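Local atomic coordinates of glutamate--LysW ligase ArgX (Sulfolobus tokodaii, PDB entry 3VPB), a protein that probably catalyses the ATP-dependent joining of glutamate, through its amino group, to the gamma-carboxyl group of the C-terminal glutamate of the carrier protein LysW in arginine biosynthesis. Residues Gly174-Cys179 and Ser235-Glu240. Residues are numbered along the deposited sequence; the frame is centred on the assembly and turned at random.
Sequences GRDIRC and SIDILE. With MG (magnesium ion), chain N; ADP (adenosine-5'-diphosphate), chain L; GLU (glutamic acid), chain M; SO4 (sulfate ion), chain P.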
# COMPACT_ATOMS: atom_id res chain seq x y z
N GLY B 174 -27.87 15.83 -14.91
CA GLY B 174 -27.96 14.43 -14.58
C GLY B 174 -27.19 13.55 -15.55
O GLY B 174 -27.56 12.40 -15.76
N ARG B 175 -26.14 14.10 -16.14
CA ARG B 175 -25.35 13.35 -17.13
C ARG B 175 -24.02 14.04 -17.33
O ARG B 175 -23.84 15.18 -16.93
CB ARG B 175 -26.07 13.31 -18.48
CG ARG B 175 -26.01 14.70 -19.14
CD ARG B 175 -27.00 14.88 -20.21
NE ARG B 175 -26.74 16.12 -20.97
CZ ARG B 175 -27.41 16.44 -22.07
NH1 ARG B 175 -28.33 15.59 -22.51
NH2 ARG B 175 -27.16 17.57 -22.74
N ASP B 176 -23.09 13.36 -17.97
CA ASP B 176 -22.00 14.07 -18.61
C ASP B 176 -21.92 13.66 -20.08
O ASP B 176 -22.71 12.83 -20.54
CB ASP B 176 -20.69 13.98 -17.82
CG ASP B 176 -20.02 12.62 -17.91
OD1 ASP B 176 -18.88 12.53 -17.39
OD2 ASP B 176 -20.59 11.67 -18.52
N ILE B 177 -21.03 14.28 -20.83
CA ILE B 177 -20.91 13.99 -22.24
C ILE B 177 -19.59 13.28 -22.50
O ILE B 177 -18.55 13.69 -21.99
CB ILE B 177 -21.05 15.26 -23.06
CG1 ILE B 177 -22.45 15.87 -22.85
CG2 ILE B 177 -20.81 14.98 -24.55
CD1 ILE B 177 -22.55 17.34 -23.39
N ARG B 178 -19.65 12.20 -23.25
CA ARG B 178 -18.46 11.45 -23.65
C ARG B 178 -18.37 11.53 -25.18
O ARG B 178 -19.31 11.17 -25.87
CB ARG B 178 -18.61 10.02 -23.13
CG ARG B 178 -17.72 8.98 -23.82
CD ARG B 178 -16.25 9.37 -23.80
NE ARG B 178 -15.62 9.31 -22.48
CZ ARG B 178 -15.16 8.19 -21.91
NH1 ARG B 178 -15.27 7.02 -22.53
NH2 ARG B 178 -14.59 8.24 -20.72
N CYS B 179 -17.23 12.01 -25.68
CA CYS B 179 -16.92 12.01 -27.11
C CYS B 179 -15.68 11.16 -27.38
O CYS B 179 -14.89 10.88 -26.45
CB CYS B 179 -16.67 13.44 -27.58
SG CYS B 179 -18.06 14.53 -27.14
N SER B 235 -10.68 9.44 -25.78
CA SER B 235 -12.00 9.89 -25.37
C SER B 235 -11.89 11.18 -24.58
O SER B 235 -10.81 11.54 -24.06
CB SER B 235 -12.77 8.81 -24.59
OG SER B 235 -12.11 8.54 -23.38
N ILE B 236 -13.00 11.91 -24.53
CA ILE B 236 -13.06 13.19 -23.85
C ILE B 236 -14.34 13.21 -23.02
O ILE B 236 -15.42 12.80 -23.52
CB ILE B 236 -13.10 14.38 -24.83
CG1 ILE B 236 -12.05 14.26 -25.95
CG2 ILE B 236 -12.86 15.71 -24.09
CD1 ILE B 236 -12.43 13.32 -27.18
N ASP B 237 -14.21 13.66 -21.77
CA ASP B 237 -15.34 13.83 -20.88
C ASP B 237 -15.63 15.33 -20.79
O ASP B 237 -14.74 16.14 -20.50
CB ASP B 237 -15.05 13.33 -19.44
CG ASP B 237 -14.86 11.83 -19.32
OD1 ASP B 237 -14.55 11.14 -20.31
OD2 ASP B 237 -15.01 11.31 -18.18
N ILE B 238 -16.90 15.69 -21.00
CA ILE B 238 -17.32 17.08 -20.89
C ILE B 238 -18.50 17.25 -19.91
O ILE B 238 -19.41 16.42 -19.86
CB ILE B 238 -17.65 17.66 -22.29
CG1 ILE B 238 -16.33 17.89 -23.03
CG2 ILE B 238 -18.49 18.97 -22.19
CD1 ILE B 238 -16.49 18.10 -24.53
N LEU B 239 -18.43 18.30 -19.09
CA LEU B 239 -19.47 18.67 -18.16
C LEU B 239 -20.17 19.92 -18.65
O LEU B 239 -19.57 20.75 -19.37
CB LEU B 239 -18.90 18.94 -16.76
CG LEU B 239 -18.22 17.73 -16.10
CD1 LEU B 239 -17.31 18.20 -14.97
CD2 LEU B 239 -19.30 16.77 -15.63
N GLU B 240 -21.43 20.08 -18.27
CA GLU B 240 -22.23 21.24 -18.74
C GLU B 240 -22.51 22.15 -17.57
O GLU B 240 -23.18 21.73 -16.59
CB GLU B 240 -23.53 20.76 -19.37
CG GLU B 240 -23.30 19.86 -20.60
CD GLU B 240 -24.50 18.99 -20.92
OE1 GLU B 240 -24.72 17.97 -20.23
OE2 GLU B 240 -25.21 19.31 -21.89
MG MG N . -14.24 10.13 -16.66
PB ADP L . -12.58 9.23 -14.13
O1B ADP L . -11.30 9.28 -14.88
O2B ADP L . -13.82 8.94 -14.95
O3B ADP L . -12.56 8.42 -12.86
PA ADP L . -13.78 11.87 -13.97
O1A ADP L . -13.09 13.16 -13.56
O2A ADP L . -14.30 11.62 -15.37
O3A ADP L . -12.75 10.72 -13.53
O5' ADP L . -14.99 11.69 -12.93
C5' ADP L . -15.93 10.61 -12.98
C4' ADP L . -17.34 11.15 -12.88
O4' ADP L . -17.44 11.98 -11.71
C3' ADP L . -17.66 12.07 -14.06
O3' ADP L . -18.23 11.33 -15.14
C2' ADP L . -18.66 13.04 -13.47
O2' ADP L . -19.97 12.45 -13.45
C1' ADP L . -18.19 13.15 -12.04
N9 ADP L . -17.32 14.32 -11.87
C8 ADP L . -15.96 14.36 -11.83
N7 ADP L . -15.56 15.62 -11.60
C5 ADP L . -16.66 16.39 -11.48
C6 ADP L . -16.95 17.81 -11.26
N6 ADP L . -15.93 18.67 -11.08
N1 ADP L . -18.25 18.21 -11.17
C2 ADP L . -19.28 17.36 -11.32
N3 ADP L . -19.07 16.04 -11.57
C4 ADP L . -17.81 15.53 -11.66
N GLU M . -14.79 4.15 -19.12
CA GLU M . -16.05 4.72 -19.67
C GLU M . -17.11 4.72 -18.59
O GLU M . -18.00 5.59 -18.64
CB GLU M . -16.54 3.90 -20.87
CG GLU M . -17.69 4.54 -21.63
CD GLU M . -18.17 3.73 -22.83
OE1 GLU M . -18.21 2.47 -22.73
OE2 GLU M . -18.51 4.36 -23.86
OXT GLU M . -17.12 3.85 -17.68
S SO4 P . -13.47 7.05 -17.63
O1 SO4 P . -12.17 7.23 -16.97
O2 SO4 P . -14.15 5.95 -16.98
O3 SO4 P . -14.31 8.26 -17.66
O4 SO4 P . -13.22 6.60 -19.01
O HOH W 1 -23.51 17.63 -17.85
O HOH W 2 -16.57 13.54 -16.68
O HOH W 3 -16.32 9.74 -16.38
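The guanidinium of Arg178 has Ser235 OG over one face, 3.4 Å from its CZ, while the carboxylate of Asp237 and the sulfate lie at its edge. NE and NH2 both reach Asp237 OD1, at 3.0 and 2.9 Å; NH2 comes in on the syn lone pair, NE from above the carboxylate plane. Bends at chi2 (54°) and chi3 (70°) fold the arginine back over the neighbouring strand to make this grip. The other oxygen, OD2, binds magnesium, at 2.1 Å, alongside Glu250 and also accepts a bond from Arg192. NH2 also donates to sulfate O4, and NH1 pairs with Glu56 of the LysW chain, which Ser235 OG bonds too. A leucine in place of Arg178 would probably leave Asp237 OD1 without its two donors and Glu56 of LysW without this charged partner. Arg175 instead meets Glu240 edge to edge, the planes 9° apart, with NE to OE1 at 2.8 Å and NH2 to OE2 at 2.7 Å. Between these salt bridges, Ile177 and Ile238 form an antiparallel hydrogen-bonded pair, and Asp176 OD1 accepts a bond from ADP O3'. Two inner strands of the antiparallel sheet thus line the nucleotide, metal and acceptor site of an ATP-grasp ligase.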